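Local coordinates for protein type III secretion T3S chaperone (Chlamydia trachomatis, PDB 3K29) that probably serves as a coiled-coil chaperone of the type III secretion apparatus, as a YscO homologue, its precise role being unsettled, at residues 37-42 with 95-100; 51-56 with 82-87. All coordinates share one frame; numbering follows the deposited sequence.

Contact 1 of 2, residues 37-42 with 95-100; sequences EKLRER and NKQKEN
Gln97 lies between the two helices and meets Lys38, Leu39 and Arg42; it stands at the level of Leu39, the CA atoms of Leu39 and Gln97 being 5.6 Å apart. Its CG, anti to the backbone N (chi1 -171°), reaches across to the opposite backbone and lies 3.4 Å from Leu39 N. The CB of Gln97 meets Arg42 CG at 3.8 Å, the two chains crossing at about a right angle. A bend at chi2 then turns the amide toward Lys38, and Gln97 NE2 comes within 3.4 Å of Lys38 CB while giving a hydrogen bond to Glu35, one turn earlier on the same helix as Lys38. Lys98 follows with an aliphatic contact: its CG packs against the methyls of Leu39, CD1 the nearer at 3.6 Å, while its amine, at the exposed surface, makes a long, weak ion pair with Glu43. Asn100 ND2 donates to Gln97 OE1 at 2.9 Å in a nearly straight bond (165°). The donor stands above the carbonyl plane of Gln97, whereas the oxygen lies close to the amide plane of Asn100. Between them, Asn100 and Glu35 hold both ends of the buried amide and should fix its rotation. The amine of Lys38, near Gln97 OE1, forms its salt bridge with Glu35. A long amide suits this place because its methylenes pack like a hydrocarbon while both ends of its head have a hydrogen-bond partner; the chemistry is that of a polar layer in an antiparallel helical pair, with charges at the margins.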
loop_
_atom_site.group_PDB
_atom_site.type_symbol
_atom_site.label_atom_id
_atom_site.label_comp_id
_atom_site.label_asym_id
_atom_site.label_seq_id
_atom_site.Cartn_x
_atom_site.Cartn_y
_atom_site.Cartn_z
ATOM N N GLU A 37 9.673 6.666 -11.217
ATOM C CA GLU A 37 9.850 7.597 -12.313
ATOM C C GLU A 37 11.148 8.429 -12.156
ATOM O O GLU A 37 11.856 8.659 -13.144
ATOM C CB GLU A 37 8.612 8.499 -12.403
ATOM C CG GLU A 37 8.298 9.017 -13.795
ATOM C CD GLU A 37 9.302 10.063 -14.270
ATOM O OE1 GLU A 37 9.867 10.762 -13.393
ATOM O OE2 GLU A 37 9.530 10.185 -15.510
ATOM N N LYS A 38 11.458 8.879 -10.937
ATOM C CA LYS A 38 12.717 9.619 -10.686
ATOM C C LYS A 38 13.894 8.706 -10.861
ATOM O O LYS A 38 14.901 9.149 -11.373
ATOM C CB LYS A 38 12.777 10.274 -9.302
ATOM C CG LYS A 38 11.746 11.394 -9.065
ATOM C CD LYS A 38 11.500 11.671 -7.556
ATOM C CE LYS A 38 12.756 12.214 -6.836
ATOM N NZ LYS A 38 12.622 12.141 -5.345
ATOM N N LEU A 39 13.767 7.434 -10.472
ATOM C CA LEU A 39 14.828 6.452 -10.737
ATOM C C LEU A 39 15.114 6.299 -12.236
ATOM O O LEU A 39 16.284 6.234 -12.640
ATOM C CB LEU A 39 14.538 5.075 -10.112
ATOM C CG LEU A 39 15.623 3.988 -10.279
ATOM C CD1 LEU A 39 16.955 4.428 -9.709
ATOM C CD2 LEU A 39 15.226 2.626 -9.655
ATOM N N ARG A 40 14.053 6.227 -13.041
ATOM C CA ARG A 40 14.207 6.145 -14.489
ATOM C C ARG A 40 14.905 7.377 -15.074
ATOM O O ARG A 40 15.763 7.234 -15.941
ATOM C CB ARG A 40 12.866 5.843 -15.177
ATOM C CG ARG A 40 12.439 4.370 -15.052
ATOM C CD ARG A 40 11.206 4.010 -15.945
ATOM N NE ARG A 40 10.010 4.812 -15.639
ATOM C CZ ARG A 40 9.107 4.548 -14.682
ATOM N NH1 ARG A 40 9.226 3.489 -13.890
ATOM N NH2 ARG A 40 8.077 5.361 -14.515
ATOM N N GLU A 41 14.563 8.572 -14.594
ATOM C CA GLU A 41 15.263 9.787 -15.007
ATOM C C GLU A 41 16.756 9.770 -14.656
ATOM O O GLU A 41 17.588 10.109 -15.505
ATOM C CB GLU A 41 14.629 11.017 -14.395
ATOM C CG GLU A 41 13.554 11.614 -15.248
ATOM C CD GLU A 41 13.365 13.101 -15.004
ATOM O OE1 GLU A 41 12.769 13.487 -13.960
ATOM O OE2 GLU A 41 13.792 13.888 -15.884
ATOM N N ARG A 42 17.085 9.363 -13.418
ATOM C CA ARG A 42 18.491 9.201 -13.017
ATOM C C ARG A 42 19.217 8.216 -13.889
ATOM O O ARG A 42 20.329 8.454 -14.300
ATOM C CB ARG A 42 18.623 8.794 -11.548
ATOM C CG ARG A 42 17.927 9.761 -10.580
ATOM C CD ARG A 42 18.723 11.013 -10.249
ATOM N NE ARG A 42 19.226 11.743 -11.402
ATOM C CZ ARG A 42 18.531 12.624 -12.131
ATOM N NH1 ARG A 42 17.257 12.878 -11.830
ATOM N NH2 ARG A 42 19.121 13.232 -13.183
ATOM N N ASN A 95 22.186 5.445 -7.308
ATOM C CA ASN A 95 22.117 4.716 -6.056
ATOM C C ASN A 95 21.366 5.424 -4.909
ATOM O O ASN A 95 20.665 4.765 -4.138
ATOM C CB ASN A 95 23.494 4.296 -5.610
ATOM C CG ASN A 95 24.101 3.258 -6.527
ATOM O OD1 ASN A 95 23.393 2.542 -7.249
ATOM N ND2 ASN A 95 25.431 3.161 -6.494
ATOM N N LYS A 96 21.513 6.740 -4.804
ATOM C CA LYS A 96 20.653 7.544 -3.914
ATOM C C LYS A 96 19.172 7.348 -4.248
ATOM O O LYS A 96 18.338 7.100 -3.358
ATOM C CB LYS A 96 20.960 9.029 -4.090
ATOM C CG LYS A 96 21.868 9.632 -3.041
ATOM C CD LYS A 96 23.097 8.816 -2.840
ATOM C CE LYS A 96 23.854 9.307 -1.603
ATOM N NZ LYS A 96 25.296 9.430 -1.988
ATOM N N GLN A 97 18.836 7.478 -5.529
ATOM C CA GLN A 97 17.437 7.385 -5.903
ATOM C C GLN A 97 16.862 5.996 -5.610
ATOM O O GLN A 97 15.698 5.863 -5.206
ATOM C CB GLN A 97 17.213 7.809 -7.374
ATOM C CG GLN A 97 15.749 7.951 -7.816
ATOM C CD GLN A 97 14.868 8.658 -6.808
ATOM O OE1 GLN A 97 15.281 9.610 -6.126
ATOM N NE2 GLN A 97 13.603 8.212 -6.732
ATOM N N LYS A 98 17.685 4.974 -5.784
ATOM C CA LYS A 98 17.330 3.620 -5.381
ATOM C C LYS A 98 16.895 3.556 -3.951
ATOM O O LYS A 98 15.955 2.826 -3.641
ATOM C CB LYS A 98 18.449 2.602 -5.668
ATOM C CG LYS A 98 18.510 2.342 -7.183
ATOM C CD LYS A 98 19.353 1.181 -7.626
ATOM C CE LYS A 98 19.142 1.098 -9.129
ATOM N NZ LYS A 98 19.538 -0.201 -9.748
ATOM N N GLU A 99 17.565 4.322 -3.094
ATOM C CA GLU A 99 17.241 4.341 -1.678
ATOM C C GLU A 99 15.841 4.940 -1.414
ATOM O O GLU A 99 15.114 4.486 -0.532
ATOM C CB GLU A 99 18.279 5.132 -0.882
ATOM C CG GLU A 99 19.683 4.571 -0.824
ATOM C CD GLU A 99 20.568 5.444 0.057
ATOM O OE1 GLU A 99 20.503 5.325 1.287
ATOM O OE2 GLU A 99 21.315 6.283 -0.465
ATOM N N ASN A 100 15.495 5.974 -2.175
ATOM C CA ASN A 100 14.146 6.535 -2.175
ATOM C C ASN A 100 13.116 5.534 -2.644
ATOM O O ASN A 100 12.018 5.458 -2.058
ATOM C CB ASN A 100 14.059 7.816 -3.014
ATOM C CG ASN A 100 14.842 8.949 -2.416
ATOM O OD1 ASN A 100 15.032 9.022 -1.207
ATOM N ND2 ASN A 100 15.313 9.842 -3.258
#

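Contact 2 of 2, residues 51-56 with 82-87; sequences NHYMQK and VVAIQL
Tyr53 brings its ring against Ala84, with CE1 3.5 Å from Ala84 CB and the hydroxyl oxygen OH at 3.6 Å from the same methyl. Alanine suits this spot, since its short side chain lets the broad ring come close enough to touch Ala84 CA as well. The ring is directed there by the first torsion, which sets CG anti to the backbone N (chi1 -177°). On the CD2 side of the ring, Leu87 CD2 approaches to 3.8 Å of Tyr53 CD2, and the two side chains cross at about a right angle. Near the ring's root, Val83 CG1 meets Tyr53 CB at 3.7 Å. These two side chains slide past each other in opposite directions; the CA atoms of Tyr53 and Val83 are the nearest pair, 5.9 Å apart. In the beta-branched valine, CG1 lies against the stem of Tyr53 and, with CG2, beside the imidazole of His52, His52 CD2 being 4.0 Å from Val83 CG1. Lys56 CG, from the next turn of the same helix, lies over the rim of one face of that imidazole. Lys56 touches Val83 only loosely with its stem and turns its amine away to a hydrogen bond with Gln59. The contact is therefore an apolar layer of a long antiparallel helical hairpin, with Val83 its buried residue; His52 ends the predicted coiled coil. It joins helix 8-66 to helix 70-160, and the axes of segments 51-56 and 82-87 run at 157°, 9.5 Å apart at closest approach. Toward the turn between these helices, Ile80 also touches Tyr53 and Lys56; in the other direction, Leu87 packs on Arg46, Val49 and Lys50 of helix 8-66.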
loop_
_atom_site.group_PDB
_atom_site.type_symbol
_atom_site.label_atom_id
_atom_site.label_comp_id
_atom_site.label_asym_id
_atom_site.label_seq_id
_atom_site.Cartn_x
_atom_site.Cartn_y
_atom_site.Cartn_z
ATOM N N ASN A 51 27.162 6.392 -22.241
ATOM C CA ASN A 51 27.328 6.283 -23.686
ATOM C C ASN A 51 28.412 7.203 -24.219
ATOM O O ASN A 51 29.165 6.828 -25.106
ATOM C CB ASN A 51 25.974 6.434 -24.396
ATOM C CG ASN A 51 25.098 5.211 -24.177
ATOM O OD1 ASN A 51 25.589 4.083 -24.215
ATOM N ND2 ASN A 51 23.820 5.420 -23.916
ATOM N N HIS A 52 28.495 8.398 -23.651
ATOM C CA HIS A 52 29.502 9.343 -24.038
ATOM C C HIS A 52 30.872 8.734 -23.758
ATOM O O HIS A 52 31.842 8.903 -24.531
ATOM C CB HIS A 52 29.215 10.697 -23.296
ATOM C CG HIS A 52 30.221 11.770 -23.578
ATOM N ND1 HIS A 52 30.686 12.044 -24.848
ATOM C CD2 HIS A 52 30.842 12.650 -22.760
ATOM C CE1 HIS A 52 31.558 13.037 -24.802
ATOM N NE2 HIS A 52 31.663 13.428 -23.544
ATOM N N TYR A 53 30.957 7.967 -22.667
ATOM C CA TYR A 53 32.244 7.394 -22.209
ATOM C C TYR A 53 32.628 6.318 -23.199
ATOM O O TYR A 53 33.754 6.251 -23.706
ATOM C CB TYR A 53 32.032 6.824 -20.800
ATOM C CG TYR A 53 33.220 6.252 -20.081
ATOM C CD1 TYR A 53 34.400 6.978 -19.913
ATOM C CD2 TYR A 53 33.110 5.032 -19.443
ATOM C CE1 TYR A 53 35.471 6.438 -19.179
ATOM C CE2 TYR A 53 34.152 4.472 -18.742
ATOM C CZ TYR A 53 35.334 5.172 -18.623
ATOM O OH TYR A 53 36.343 4.581 -17.914
HETATM N N MSE A 54 31.650 5.486 -23.497
HETATM C CA MSE A 54 31.831 4.413 -24.478
HETATM C C MSE A 54 32.260 4.963 -25.846
HETATM O O MSE A 54 33.194 4.473 -26.442
HETATM C CB MSE A 54 30.571 3.535 -24.527
HETATM C CG MSE A 54 30.339 2.802 -23.211
HETATM SE SE MSE A 54 29.019 1.335 -23.081
HETATM C CE MSE A 54 30.251 -0.162 -23.330
ATOM N N GLN A 55 31.585 6.000 -26.334
ATOM C CA GLN A 55 31.986 6.650 -27.614
ATOM C C GLN A 55 33.436 7.100 -27.592
ATOM O O GLN A 55 34.136 6.888 -28.568
ATOM C CB GLN A 55 31.173 7.920 -27.889
ATOM C CG GLN A 55 29.776 7.699 -28.441
ATOM C CD GLN A 55 28.839 8.967 -28.341
ATOM O OE1 GLN A 55 27.621 8.815 -28.334
ATOM N NE2 GLN A 55 29.412 10.193 -28.268
ATOM N N LYS A 56 33.876 7.760 -26.495
ATOM C CA LYS A 56 35.269 8.219 -26.358
ATOM C C LYS A 56 36.245 7.031 -26.380
ATOM O O LYS A 56 37.298 7.086 -27.019
ATOM C CB LYS A 56 35.505 9.007 -25.023
ATOM C CG LYS A 56 34.651 10.343 -24.823
ATOM C CD LYS A 56 34.457 11.074 -26.124
ATOM C CE LYS A 56 35.600 12.050 -26.372
ATOM N NZ LYS A 56 35.691 12.372 -27.811
ATOM N N VAL A 82 38.320 12.106 -17.280
ATOM C CA VAL A 82 37.328 13.096 -16.855
ATOM C C VAL A 82 35.922 12.525 -16.934
ATOM O O VAL A 82 35.146 12.633 -15.988
ATOM C CB VAL A 82 37.434 14.425 -17.681
ATOM C CG1 VAL A 82 36.274 15.360 -17.459
ATOM C CG2 VAL A 82 38.752 15.158 -17.344
ATOM N N VAL A 83 35.625 11.857 -18.049
ATOM C CA VAL A 83 34.290 11.307 -18.259
ATOM C C VAL A 83 34.025 10.173 -17.276
ATOM O O VAL A 83 32.906 10.016 -16.820
ATOM C CB VAL A 83 34.087 10.840 -19.748
ATOM C CG1 VAL A 83 32.657 10.388 -19.959
ATOM C CG2 VAL A 83 34.348 12.008 -20.657
ATOM N N ALA A 84 35.035 9.352 -17.001
ATOM C CA ALA A 84 34.919 8.248 -16.062
ATOM C C ALA A 84 34.430 8.711 -14.678
ATOM O O ALA A 84 33.613 8.053 -14.037
ATOM C CB ALA A 84 36.205 7.571 -15.938
ATOM N N ILE A 85 34.924 9.858 -14.219
ATOM C CA ILE A 85 34.507 10.431 -12.932
ATOM C C ILE A 85 33.078 10.974 -13.076
ATOM O O ILE A 85 32.282 10.807 -12.187
ATOM C CB ILE A 85 35.503 11.552 -12.477
ATOM C CG1 ILE A 85 36.881 10.956 -12.197
ATOM C CG2 ILE A 85 34.991 12.358 -11.205
ATOM C CD1 ILE A 85 37.988 12.026 -12.064
ATOM N N GLN A 86 32.739 11.606 -14.187
ATOM C CA GLN A 86 31.353 12.015 -14.340
ATOM C C GLN A 86 30.438 10.804 -14.240
ATOM O O GLN A 86 29.338 10.899 -13.653
ATOM C CB GLN A 86 31.068 12.678 -15.673
ATOM C CG GLN A 86 31.934 13.851 -16.023
ATOM C CD GLN A 86 31.651 14.338 -17.453
ATOM O OE1 GLN A 86 30.474 14.465 -17.843
ATOM N NE2 GLN A 86 32.700 14.593 -18.232
ATOM N N LEU A 87 30.844 9.694 -14.877
ATOM C CA LEU A 87 30.049 8.474 -14.824
ATOM C C LEU A 87 29.880 7.957 -13.370
ATOM O O LEU A 87 28.746 7.655 -12.975
ATOM C CB LEU A 87 30.629 7.366 -15.743
ATOM C CG LEU A 87 29.872 6.037 -15.719
ATOM C CD1 LEU A 87 28.308 6.335 -16.111
ATOM C CD2 LEU A 87 30.531 5.033 -16.711
#

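Both contacts join helix 8-66 to helix 70-160, as two layers of one long antiparallel hairpin. Contact 2 is nested inside contact 1 along the chain: 25 residues separate the segments of contact 2, against 52 for contact 1, so contact 2 lies nearer the hairpin's turn. Their centres are 20 Å apart and their nearest atoms about 8 Å, without touching, and both lie on the same side of the chain's centre. The segment axes approach to 9.1 Å in contact 1 and 9.5 Å in contact 2, yet the layers differ in character: an amide with polar partners at 37-42 with 95-100, an aromatic and aliphatic cluster at 51-56 with 82-87.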